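Local atomic coordinates of penicillin-binding protein 1A (Mycobacterium tuberculosis, PDB entry 5CXW), a protein that builds cross-linked peptidoglycan for the cell wall, polymerising glycan strands and, through the penicillin-sensitive transpeptidase domain modelled here, joining their peptide stems. Residues Val64-His70 with Thr312-Thr317; Gly279-Ala283 with Trp348-Asp353; Asn303-Trp307 with Val319-Thr323; Pro166-Ala170 with Gly196-Ile202. All coordinates share one frame; numbering follows the deposited sequence.

Contact 1: Val64-His70 with Thr312-Thr317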
loop_
_atom_site.group_PDB
_atom_site.type_symbol
_atom_site.label_atom_id
_atom_site.label_comp_id
_atom_site.label_asym_id
_atom_site.label_seq_id
_atom_site.Cartn_x
_atom_site.Cartn_y
_atom_site.Cartn_z
ATOM N N VAL A 64 0.734 -4.390 -9.156
ATOM C CA VAL A 64 -0.096 -5.022 -8.129
ATOM C C VAL A 64 0.777 -5.940 -7.287
ATOM O O VAL A 64 1.530 -6.760 -7.816
ATOM C CB VAL A 64 -1.185 -5.906 -8.748
ATOM C CG1 VAL A 64 -2.117 -6.464 -7.684
ATOM C CG2 VAL A 64 -2.009 -5.152 -9.787
ATOM N N VAL A 65 0.721 -5.796 -5.980
ATOM C CA VAL A 65 1.380 -6.729 -5.063
ATOM C C VAL A 65 0.404 -7.153 -3.978
ATOM O O VAL A 65 -0.255 -6.294 -3.373
ATOM C CB VAL A 65 2.616 -6.089 -4.413
ATOM C CG1 VAL A 65 3.306 -7.113 -3.491
ATOM C CG2 VAL A 65 3.571 -5.630 -5.482
ATOM N N SER A 66 0.270 -8.481 -3.773
ATOM C CA SER A 66 -0.568 -9.018 -2.752
ATOM C C SER A 66 0.295 -9.826 -1.786
ATOM O O SER A 66 1.085 -10.719 -2.261
ATOM C CB SER A 66 -1.602 -9.960 -3.357
ATOM O OG SER A 66 -2.460 -9.282 -4.280
ATOM N N ILE A 67 0.145 -9.546 -0.495
ATOM C CA ILE A 67 0.910 -10.198 0.560
ATOM C C ILE A 67 -0.012 -10.843 1.598
ATOM O O ILE A 67 -1.059 -10.276 1.975
ATOM C CB ILE A 67 1.811 -9.153 1.231
ATOM C CG1 ILE A 67 2.983 -8.847 0.257
ATOM C CG2 ILE A 67 2.405 -9.665 2.544
ATOM C CD1 ILE A 67 3.835 -7.694 0.641
ATOM N N ASP A 68 0.361 -12.047 2.026
ATOM C CA ASP A 68 -0.285 -12.757 3.115
ATOM C C ASP A 68 0.107 -12.142 4.472
ATOM O O ASP A 68 1.259 -12.249 4.894
ATOM C CB ASP A 68 0.122 -14.220 3.047
ATOM C CG ASP A 68 -0.599 -15.094 4.054
ATOM O OD1 ASP A 68 -1.258 -14.578 4.979
ATOM O OD2 ASP A 68 -0.465 -16.344 3.862
ATOM N N PRO A 69 -0.835 -11.470 5.177
ATOM C CA PRO A 69 -0.475 -10.897 6.456
ATOM C C PRO A 69 -0.033 -11.883 7.534
ATOM O O PRO A 69 0.594 -11.490 8.548
ATOM C CB PRO A 69 -1.789 -10.172 6.895
ATOM C CG PRO A 69 -2.514 -9.903 5.596
ATOM C CD PRO A 69 -2.254 -11.207 4.868
ATOM N N HIS A 70 -0.417 -13.154 7.364
ATOM C CA HIS A 70 -0.006 -14.166 8.343
ATOM C C HIS A 70 1.501 -14.415 8.382
ATOM O O HIS A 70 2.033 -14.954 9.376
ATOM C CB HIS A 70 -0.724 -15.494 8.120
ATOM C CG HIS A 70 -2.213 -15.381 8.027
ATOM N ND1 HIS A 70 -2.972 -16.211 7.223
ATOM C CD2 HIS A 70 -3.089 -14.616 8.688
ATOM C CE1 HIS A 70 -4.248 -15.899 7.350
ATOM N NE2 HIS A 70 -4.347 -14.934 8.237
ATOM N N THR A 312 -7.942 -7.740 3.695
ATOM C CA THR A 312 -8.667 -8.502 4.644
ATOM C C THR A 312 -7.630 -9.074 5.596
ATOM O O THR A 312 -6.452 -8.896 5.391
ATOM C CB THR A 312 -9.446 -9.631 3.949
ATOM O OG1 THR A 312 -8.536 -10.654 3.581
ATOM C CG2 THR A 312 -10.185 -9.118 2.800
ATOM N N PRO A 313 -8.041 -9.791 6.637
ATOM C CA PRO A 313 -7.003 -10.359 7.513
ATOM C C PRO A 313 -6.067 -11.369 6.821
ATOM O O PRO A 313 -4.976 -11.675 7.339
ATOM C CB PRO A 313 -7.836 -11.030 8.626
ATOM C CG PRO A 313 -9.131 -10.252 8.615
ATOM C CD PRO A 313 -9.397 -9.952 7.193
ATOM N N SER A 314 -6.463 -11.877 5.660
ATOM C CA SER A 314 -5.736 -12.929 4.952
ATOM C C SER A 314 -5.044 -12.467 3.655
ATOM O O SER A 314 -4.351 -13.251 3.054
ATOM C CB SER A 314 -6.675 -14.101 4.702
ATOM O OG SER A 314 -6.998 -14.735 5.950
ATOM N N LEU A 315 -5.204 -11.208 3.241
ATOM C CA LEU A 315 -4.582 -10.722 2.028
ATOM C C LEU A 315 -4.564 -9.216 1.982
ATOM O O LEU A 315 -5.563 -8.568 2.219
ATOM C CB LEU A 315 -5.232 -11.282 0.757
ATOM C CG LEU A 315 -4.340 -11.202 -0.481
ATOM C CD1 LEU A 315 -3.138 -12.141 -0.379
ATOM C CD2 LEU A 315 -5.210 -11.629 -1.658
ATOM N N SER A 316 -3.369 -8.670 1.731
ATOM C CA SER A 316 -3.185 -7.227 1.564
ATOM C C SER A 316 -2.694 -6.933 0.196
ATOM O O SER A 316 -1.661 -7.469 -0.229
ATOM C CB SER A 316 -2.141 -6.704 2.576
ATOM O OG SER A 316 -1.904 -5.302 2.316
ATOM N N THR A 317 -3.434 -6.104 -0.538
ATOM C CA THR A 317 -3.108 -5.828 -1.930
ATOM C C THR A 317 -2.983 -4.304 -2.170
ATOM O O THR A 317 -3.861 -3.510 -1.783
ATOM C CB THR A 317 -4.159 -6.419 -2.892
ATOM O OG1 THR A 317 -4.224 -7.851 -2.716
ATOM C CG2 THR A 317 -3.782 -6.120 -4.365
HETATM O O HOH W 1 -6.866 -14.630 9.369
#
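Ser66 and Thr317 face each other as a non-hydrogen-bonded pair of two antiparallel strands, and their side chains supply the link that the backbone omits at this step: Ser66 OG lies 2.8 Å from Thr317 OG1 in a hydrogen bond between the two hydroxyls. Each hydroxyl stands anti to its own carbonyl carbon (chi1 -61° and -60°), which brings the two oxygens together on one face of the sheet. The same threonine turns CG2 toward Val64, whose CG1 is 3.7 Å from it. One residue on, Ile67 and Ser316 form the hydrogen-bonded pair; Ile67 N meets Ser316 O at 2.8 Å and 164°, and the reciprocal bond is just as straight. This half is buried and closely fitted. Beyond it the strands give way to turns, and van der Waals contacts replace ladder bonds: Pro69 CD rests 3.3 Å from Ser314 C, against the type I turn Thr312-Leu315. At the outer, solvent side His70 makes no direct hydrogen bond across the contact. Its CE1 passes 3.3 Å from Ser314 OG, and a water bound to His70 NE2 reaches that hydroxyl only weakly, the serine having Glu362 as its stronger partner. Around the five-stranded sheet of the transpeptidase domain, helix 343-356 packs on the Thr317 and Leu315 side, helix 211-222 on the Ser316 side, and strand 74-78 borders 60-67.

Contact 2: Gly279-Ala283 with Trp348-Asp353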
loop_
_atom_site.group_PDB
_atom_site.type_symbol
_atom_site.label_atom_id
_atom_site.label_comp_id
_atom_site.label_asym_id
_atom_site.label_seq_id
_atom_site.Cartn_x
_atom_site.Cartn_y
_atom_site.Cartn_z
ATOM N N GLY A 279 -18.105 2.606 -4.693
ATOM C CA GLY A 279 -18.745 1.275 -4.574
ATOM C C GLY A 279 -17.859 0.093 -4.892
ATOM O O GLY A 279 -18.291 -0.844 -5.552
ATOM N N HIS A 280 -16.629 0.054 -4.390
ATOM C CA HIS A 280 -15.728 -1.033 -4.651
ATOM C C HIS A 280 -15.614 -2.026 -3.507
ATOM O O HIS A 280 -14.575 -2.669 -3.313
ATOM C CB HIS A 280 -14.348 -0.492 -5.037
ATOM C CG HIS A 280 -14.291 -0.003 -6.429
ATOM N ND1 HIS A 280 -14.499 1.326 -6.750
ATOM C CD2 HIS A 280 -13.975 -0.641 -7.586
ATOM C CE1 HIS A 280 -14.364 1.464 -8.065
ATOM N NE2 HIS A 280 -14.082 0.276 -8.593
ATOM N N ASN A 281 -16.716 -2.190 -2.780
ATOM C CA ASN A 281 -16.874 -3.288 -1.756
ATOM C C ASN A 281 -16.549 -4.615 -2.458
ATOM O O ASN A 281 -16.959 -4.827 -3.617
ATOM C CB ASN A 281 -18.344 -3.429 -1.303
ATOM C CG ASN A 281 -19.048 -2.111 -0.968
ATOM O OD1 ASN A 281 -19.307 -1.816 0.281
ATOM N ND2 ASN A 281 -19.468 -1.318 -2.053
ATOM N N LEU A 282 -15.877 -5.517 -1.740
ATOM C CA LEU A 282 -15.526 -6.814 -2.283
ATOM C C LEU A 282 -16.800 -7.650 -2.450
ATOM O O LEU A 282 -17.860 -7.405 -1.791
ATOM C CB LEU A 282 -14.540 -7.534 -1.350
ATOM C CG LEU A 282 -13.181 -6.813 -1.199
ATOM C CD1 LEU A 282 -12.213 -7.639 -0.379
ATOM C CD2 LEU A 282 -12.588 -6.492 -2.576
ATOM N N ALA A 283 -16.708 -8.634 -3.335
ATOM C CA ALA A 283 -17.848 -9.475 -3.633
ATOM C C ALA A 283 -18.360 -10.311 -2.440
ATOM O O ALA A 283 -17.609 -10.673 -1.545
ATOM C CB ALA A 283 -17.522 -10.364 -4.806
ATOM N N TRP A 348 -7.865 -3.546 -7.929
ATOM C CA TRP A 348 -7.741 -4.007 -6.521
ATOM C C TRP A 348 -8.930 -4.950 -6.198
ATOM O O TRP A 348 -8.752 -6.065 -5.694
ATOM C CB TRP A 348 -7.750 -2.796 -5.580
ATOM C CG TRP A 348 -7.777 -3.220 -4.129
ATOM C CD1 TRP A 348 -6.721 -3.638 -3.372
ATOM C CD2 TRP A 348 -8.933 -3.289 -3.269
ATOM N NE1 TRP A 348 -7.163 -3.970 -2.091
ATOM C CE2 TRP A 348 -8.496 -3.743 -1.998
ATOM C CE3 TRP A 348 -10.277 -2.953 -3.436
ATOM C CZ2 TRP A 348 -9.382 -3.904 -0.895
ATOM C CZ3 TRP A 348 -11.170 -3.142 -2.329
ATOM C CH2 TRP A 348 -10.714 -3.622 -1.107
ATOM N N LYS A 349 -10.143 -4.481 -6.470
ATOM C CA LYS A 349 -11.345 -5.268 -6.162
ATOM C C LYS A 349 -11.325 -6.614 -6.899
ATOM O O LYS A 349 -11.650 -7.681 -6.335
ATOM C CB LYS A 349 -12.622 -4.481 -6.514
ATOM C CG LYS A 349 -13.877 -5.396 -6.548
ATOM C CD LYS A 349 -15.169 -4.613 -6.592
ATOM C CE LYS A 349 -16.307 -5.533 -6.995
ATOM N NZ LYS A 349 -16.612 -6.543 -5.930
ATOM N N ALA A 350 -11.004 -6.562 -8.190
ATOM C CA ALA A 350 -10.996 -7.767 -9.019
ATOM C C ALA A 350 -9.910 -8.725 -8.574
ATOM O O ALA A 350 -10.140 -9.953 -8.504
ATOM C CB ALA A 350 -10.805 -7.400 -10.463
ATOM N N THR A 351 -8.761 -8.183 -8.213
ATOM C CA THR A 351 -7.664 -9.037 -7.742
ATOM C C THR A 351 -8.056 -9.689 -6.419
ATOM O O THR A 351 -7.857 -10.904 -6.204
ATOM C CB THR A 351 -6.403 -8.184 -7.557
ATOM O OG1 THR A 351 -5.979 -7.633 -8.839
ATOM C CG2 THR A 351 -5.247 -9.072 -6.996
ATOM N N MET A 352 -8.604 -8.869 -5.510
ATOM C CA MET A 352 -8.984 -9.381 -4.176
ATOM C C MET A 352 -10.089 -10.448 -4.281
ATOM O O MET A 352 -9.960 -11.537 -3.723
ATOM C CB MET A 352 -9.386 -8.262 -3.233
ATOM C CG MET A 352 -8.176 -7.418 -2.785
ATOM S SD MET A 352 -7.120 -8.259 -1.599
ATOM C CE MET A 352 -7.969 -7.959 -0.040
ATOM N N ASP A 353 -11.127 -10.124 -5.031
ATOM C CA ASP A 353 -12.283 -11.025 -5.216
ATOM C C ASP A 353 -11.789 -12.366 -5.807
ATOM O O ASP A 353 -12.131 -13.459 -5.334
ATOM C CB ASP A 353 -13.329 -10.393 -6.153
ATOM C CG ASP A 353 -14.177 -9.303 -5.483
ATOM O OD1 ASP A 353 -14.242 -9.277 -4.222
ATOM O OD2 ASP A 353 -14.859 -8.572 -6.233
HETATM O O HOH W 2 -14.827 -11.131 -2.184
#
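Leu282 and Lys349 tie an irregular loop to helix 343-356, which packs on the antiparallel sheet of the transpeptidase fold. The leucine crosses the Trp348 indole at about a right angle, CD2 standing 3.6 Å from Trp348 CZ3 in an oblique approach. From the helix side Met352 completes this apolar seat, its CB 3.7 Å from Leu282 CD2 while its CG lies over one face of the same indole, toward the rim. His280 O comes to the indole at its edge, in the ring plane, and Trp348 NE1 is bound elsewhere, to Gly310 O. Next to this apolar group stand Lys349 and Asp353. Lys349 runs extended from the helix, CG anti to the backbone N (chi1 165°), and bends only at chi4; this carries NZ to Asn281 O, 2.9 Å away, in the carbonyl plane and on a lone pair. One turn later in the helix, Asp353 receives the same ammonium on the syn lone pair of OD2, forming a salt bridge of 2.7 Å between Lys349 NZ and Asp353 OD2. The lysine thus spans loop carbonyl and helix carboxylate, and its charge probably favours the ionised form of Asp353. The carboxylate's other oxygen turns to the loop backbone: Ala283 N donates to Asp353 OD1 at 2.7 Å and 165°, from the syn side but 29° out of the carboxylate plane, and a water bridges that oxygen to Ala283 O.

Contact 3: Asn303-Trp307 with Val319-Thr323. With PEG (di(hydroxyethyl)ether), chain D.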
loop_
_atom_site.group_PDB
_atom_site.type_symbol
_atom_site.label_atom_id
_atom_site.label_comp_id
_atom_site.label_asym_id
_atom_site.label_seq_id
_atom_site.Cartn_x
_atom_site.Cartn_y
_atom_site.Cartn_z
ATOM N N ASN A 303 -4.036 14.650 -12.664
ATOM C CA ASN A 303 -3.548 13.590 -11.769
ATOM C C ASN A 303 -2.308 12.942 -12.364
ATOM O O ASN A 303 -2.154 12.971 -13.572
ATOM C CB ASN A 303 -4.625 12.521 -11.562
ATOM C CG ASN A 303 -5.872 13.105 -10.902
ATOM O OD1 ASN A 303 -5.803 14.156 -10.241
ATOM N ND2 ASN A 303 -6.996 12.423 -11.065
ATOM N N LYS A 304 -1.493 12.314 -11.536
ATOM C CA LYS A 304 -0.281 11.688 -11.968
ATOM C C LYS A 304 -0.208 10.222 -11.628
ATOM O O LYS A 304 0.089 9.412 -12.496
ATOM C CB LYS A 304 0.947 12.408 -11.414
ATOM C CG LYS A 304 2.273 11.807 -11.888
ATOM C CD LYS A 304 3.458 12.718 -11.609
ATOM C CE LYS A 304 3.767 12.832 -10.107
ATOM N NZ LYS A 304 4.440 11.615 -9.491
ATOM N N ASP A 305 -0.505 9.883 -10.385
ATOM C CA ASP A 305 -0.480 8.513 -9.889
ATOM C C ASP A 305 -1.800 8.250 -9.188
ATOM O O ASP A 305 -2.361 9.126 -8.530
ATOM C CB ASP A 305 0.595 8.238 -8.837
ATOM C CG ASP A 305 1.962 8.743 -9.213
ATOM O OD1 ASP A 305 2.247 9.918 -8.968
ATOM O OD2 ASP A 305 2.753 7.924 -9.764
ATOM N N ALA A 306 -2.298 7.044 -9.324
ATOM C CA ALA A 306 -3.556 6.657 -8.723
ATOM C C ALA A 306 -3.382 5.353 -8.010
ATOM O O ALA A 306 -2.807 4.430 -8.563
ATOM C CB ALA A 306 -4.617 6.590 -9.783
ATOM N N TRP A 307 -3.855 5.260 -6.773
ATOM C CA TRP A 307 -3.649 4.121 -5.929
ATOM C C TRP A 307 -4.919 3.571 -5.259
ATOM O O TRP A 307 -5.802 4.349 -4.839
ATOM C CB TRP A 307 -2.755 4.505 -4.749
ATOM C CG TRP A 307 -1.329 4.816 -5.043
ATOM C CD1 TRP A 307 -0.818 5.983 -5.577
ATOM C CD2 TRP A 307 -0.229 3.923 -4.865
ATOM N NE1 TRP A 307 0.575 5.858 -5.698
ATOM C CE2 TRP A 307 0.955 4.630 -5.223
ATOM C CE3 TRP A 307 -0.112 2.609 -4.365
ATOM C CZ2 TRP A 307 2.202 4.072 -5.124
ATOM C CZ3 TRP A 307 1.166 2.035 -4.250
ATOM C CH2 TRP A 307 2.312 2.771 -4.647
ATOM N N VAL A 319 -2.310 -1.489 -5.294
ATOM C CA VAL A 319 -2.375 -1.249 -6.729
ATOM C C VAL A 319 -2.046 0.204 -6.992
ATOM O O VAL A 319 -2.630 1.115 -6.409
ATOM C CB VAL A 319 -3.774 -1.476 -7.292
ATOM C CG1 VAL A 319 -3.813 -1.219 -8.794
ATOM C CG2 VAL A 319 -4.286 -2.920 -6.957
ATOM N N TRP A 320 -1.165 0.367 -7.981
ATOM C CA TRP A 320 -0.788 1.661 -8.563
ATOM C C TRP A 320 -1.109 1.629 -10.054
ATOM O O TRP A 320 -0.930 0.617 -10.710
ATOM C CB TRP A 320 0.695 1.908 -8.344
ATOM C CG TRP A 320 1.284 3.039 -9.179
ATOM C CD1 TRP A 320 1.342 4.371 -8.826
ATOM C CD2 TRP A 320 1.920 2.943 -10.458
ATOM N NE1 TRP A 320 1.983 5.090 -9.809
ATOM C CE2 TRP A 320 2.322 4.243 -10.833
ATOM C CE3 TRP A 320 2.198 1.886 -11.331
ATOM C CZ2 TRP A 320 3.038 4.497 -12.014
ATOM C CZ3 TRP A 320 2.865 2.141 -12.500
ATOM C CH2 TRP A 320 3.291 3.456 -12.837
ATOM N N VAL A 321 -1.637 2.750 -10.538
ATOM C CA VAL A 321 -1.739 3.025 -11.953
ATOM C C VAL A 321 -1.054 4.356 -12.229
ATOM O O VAL A 321 -1.217 5.342 -11.494
ATOM C CB VAL A 321 -3.210 3.041 -12.418
ATOM C CG1 VAL A 321 -3.293 3.398 -13.907
ATOM C CG2 VAL A 321 -3.895 1.710 -12.147
ATOM N N GLY A 322 -0.302 4.429 -13.326
ATOM C CA GLY A 322 0.350 5.681 -13.751
ATOM C C GLY A 322 0.783 5.543 -15.193
ATOM O O GLY A 322 0.231 4.700 -15.930
ATOM N N THR A 323 1.765 6.327 -15.591
ATOM C CA THR A 323 2.291 6.214 -16.938
ATOM C C THR A 323 3.747 5.858 -16.943
ATOM O O THR A 323 4.467 6.061 -15.950
ATOM C CB THR A 323 2.084 7.489 -17.787
ATOM O OG1 THR A 323 2.982 8.548 -17.396
ATOM C CG2 THR A 323 0.628 7.966 -17.709
HETATM O O2 PEG D . 7.113 12.808 -8.852
HETATM C C3 PEG D . 8.443 12.310 -8.885
HETATM C C4 PEG D . 8.520 11.139 -7.946
HETATM O O4 PEG D . 9.141 11.590 -6.758
HETATM O O HOH W 3 2.289 8.475 -13.733
#
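Trp320 lies across Trp307 and reaches Asp305, so one side chain links two residues of the partner strand in the hairpin 303-312/315-323. Its CB sits over the six-membered ring of Trp307, 3.9 Å from the centroid and almost exactly on the ring normal, a CH-pi contact. CG stands anti to the backbone N (chi1 166°), which extends the indole across its neighbour. CD1 follows above the same face, 3.5 Å from Trp307 NE1; the five-membered rings meet in an offset edge-to-face pair with planes at 63°. NE1 then donates to Asp305 OD2 at 2.9 Å and 173°, the oxygen close to the indole plane and offering its anti lone pair. Gly322 N lies over one face of the indole, offset toward the rim, and the Phe88 ring meets it nearly parallel. On Asp305 OD1, Lys304 NZ closes a 2.8 Å salt bridge through the syn lone pair, and Thr295 adds a hydrogen bond; the same ammonium, Lys304 NZ, also bonds to Gln94 OE1 and, at 3.0 Å, to O2 of a PEG molecule probably left from crystallisation. In the hydrogen-bonded pair Ala306-Val321, Val321 N to Ala306 O is 2.8 Å. Trp307 NE1 is taken by Gln94 O. On the face carrying the two tryptophans lie strand 93-94 and helix 211-222; Ala306 and Val321 lie against Pro344 of helix 343-356, and strand 289-296 flanks 303-312.

Contact 4: Pro166-Ala170 with Gly196-Ile202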
loop_
_atom_site.group_PDB
_atom_site.type_symbol
_atom_site.label_atom_id
_atom_site.label_comp_id
_atom_site.label_asym_id
_atom_site.label_seq_id
_atom_site.Cartn_x
_atom_site.Cartn_y
_atom_site.Cartn_z
ATOM N N PRO A 166 6.146 15.608 11.111
ATOM C CA PRO A 166 6.292 14.698 9.981
ATOM C C PRO A 166 7.237 13.525 10.283
ATOM O O PRO A 166 7.047 12.416 9.755
ATOM C CB PRO A 166 6.817 15.591 8.844
ATOM C CG PRO A 166 7.317 16.804 9.533
ATOM C CD PRO A 166 6.488 16.994 10.780
ATOM N N GLN A 167 8.199 13.716 11.199
ATOM C CA GLN A 167 9.049 12.606 11.604
ATOM C C GLN A 167 8.245 11.487 12.252
ATOM O O GLN A 167 8.547 10.289 12.084
ATOM C CB GLN A 167 10.138 13.047 12.581
ATOM C CG GLN A 167 11.174 11.973 12.921
ATOM C CD GLN A 167 12.012 11.583 11.721
ATOM O OE1 GLN A 167 12.788 12.394 11.169
ATOM N NE2 GLN A 167 11.828 10.357 11.255
ATOM N N ALA A 168 7.191 11.833 12.969
ATOM C CA ALA A 168 6.368 10.767 13.615
ATOM C C ALA A 168 5.595 9.989 12.585
ATOM O O ALA A 168 5.374 8.792 12.790
ATOM C CB ALA A 168 5.393 11.334 14.605
ATOM N N VAL A 169 5.224 10.637 11.474
ATOM C CA VAL A 169 4.567 9.921 10.368
ATOM C C VAL A 169 5.550 8.952 9.702
ATOM O O VAL A 169 5.237 7.756 9.470
ATOM C CB VAL A 169 3.986 10.899 9.297
ATOM C CG1 VAL A 169 3.321 10.141 8.173
ATOM C CG2 VAL A 169 3.048 11.913 9.919
ATOM N N ALA A 170 6.775 9.428 9.493
ATOM C CA ALA A 170 7.826 8.585 8.929
ATOM C C ALA A 170 8.138 7.405 9.841
ATOM O O ALA A 170 8.325 6.281 9.359
ATOM C CB ALA A 170 9.110 9.366 8.727
ATOM N N GLY A 196 17.897 12.613 7.478
ATOM C CA GLY A 196 17.200 13.690 8.134
ATOM C C GLY A 196 15.679 13.585 8.063
ATOM O O GLY A 196 15.139 12.656 7.448
ATOM N N PRO A 197 14.976 14.508 8.737
ATOM C CA PRO A 197 13.541 14.386 8.807
ATOM C C PRO A 197 12.864 14.561 7.446
ATOM O O PRO A 197 13.404 15.226 6.538
ATOM C CB PRO A 197 13.136 15.497 9.759
ATOM C CG PRO A 197 14.207 16.484 9.693
ATOM C CD PRO A 197 15.451 15.664 9.515
ATOM N N PRO A 198 11.652 14.024 7.303
ATOM C CA PRO A 198 10.806 14.405 6.165
ATOM C C PRO A 198 10.251 15.795 6.343
ATOM O O PRO A 198 10.205 16.327 7.491
ATOM C CB PRO A 198 9.631 13.428 6.257
ATOM C CG PRO A 198 9.624 13.009 7.658
ATOM C CD PRO A 198 10.972 13.107 8.221
ATOM N N ASN A 199 9.829 16.414 5.249
ATOM C CA ASN A 199 9.063 17.621 5.387
ATOM C C ASN A 199 7.590 17.274 5.448
ATOM O O ASN A 199 7.199 16.092 5.351
ATOM C CB ASN A 199 9.425 18.660 4.321
ATOM C CG ASN A 199 8.971 18.294 2.947
ATOM O OD1 ASN A 199 8.100 17.453 2.766
ATOM N ND2 ASN A 199 9.569 18.952 1.944
ATOM N N ASN A 200 6.771 18.298 5.610
ATOM C CA ASN A 200 5.350 18.107 5.828
ATOM C C ASN A 200 4.622 17.374 4.738
ATOM O O ASN A 200 3.584 16.757 4.992
ATOM C CB ASN A 200 4.691 19.425 6.035
ATOM C CG ASN A 200 5.096 20.103 7.310
ATOM O OD1 ASN A 200 5.298 19.472 8.326
ATOM N ND2 ASN A 200 5.199 21.446 7.266
ATOM N N GLY A 201 5.133 17.368 3.530
ATOM C CA GLY A 201 4.478 16.643 2.440
ATOM C C GLY A 201 4.345 15.124 2.587
ATOM O O GLY A 201 3.626 14.493 1.837
ATOM N N ILE A 202 5.065 14.581 3.561
ATOM C CA ILE A 202 5.022 13.155 3.831
ATOM C C ILE A 202 3.565 12.718 3.998
ATOM O O ILE A 202 3.226 11.622 3.558
ATOM C CB ILE A 202 5.876 12.766 5.028
ATOM C CG1 ILE A 202 5.895 11.216 5.154
ATOM C CG2 ILE A 202 5.390 13.411 6.360
ATOM C CD1 ILE A 202 6.922 10.660 6.085
#
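The loop 196-202 runs past the first turn of helix 165-176 and enters a 3-10 turn at Asn200, with CA atoms closest at Pro166-Asn200 (5.5 Å) and Gln167-Pro197, and no hydrogen bond crosses the gap. Pro166 sits between several loop groups: its CB is 3.6 Å from Ile202 CG2 and 3.5 Å from Asn199 O, while CG approaches the side-chain oxygen OD1 of Asn200. Pro198 comes to the helix by its ring, CG lying 3.4 Å from Pro166 O and within van der Waals range of Ala170 CB. Ile202 meets the same helix face beside Pro198, and also Val169. CG1 of the isoleucine is anti to the backbone N (chi1 -174°), and the extended chain brings Ile202 CD1 to 3.7 Å from Ala170 CB; Val169 CG1 and Ile202 CG1 lie side by side at 4.1 Å, the two chains pointing opposite ways. Gln167 crosses Pro197 and Pro198 at about a right angle: its bend at chi2 sets OE1 3.2 Å from Pro197 CA, whereas NE2 is bound to Asp171 within the same helix. Helix 152-161 backs Pro166 and Asn200. The closest side-chain pairs are either aliphatic or set a CH against an oxygen, which implies that this helix-loop joint of the transpeptidase domain is held by shape fit, through van der Waals contacts among proline rings and aliphatic side chains.

Contacts 1 and 3 share strand 315-323 and join it to its two neighbours, 60-67 and 303-312, in one antiparallel sheet; their centres are 20 Å apart. Contact 2 adds the helix that lies on this sheet: Thr317 OG1 comes 3.1 Å from Met352 SD, and Trp348 CA 3.6 Å from Val319 CG2. Contact 4 stands apart, its nearest atoms about 11 Å from contact 3 and about 19 Å from contact 2. Toward the active site, contact 3 comes nearest: Asn303 belongs to the penicillin V pocket, and the Trp307 side chain is about 8 Å from that of Ser97, the probable acyl-ester serine. The Val169 side chain in contact 4 is about 12 Å from that serine side chain.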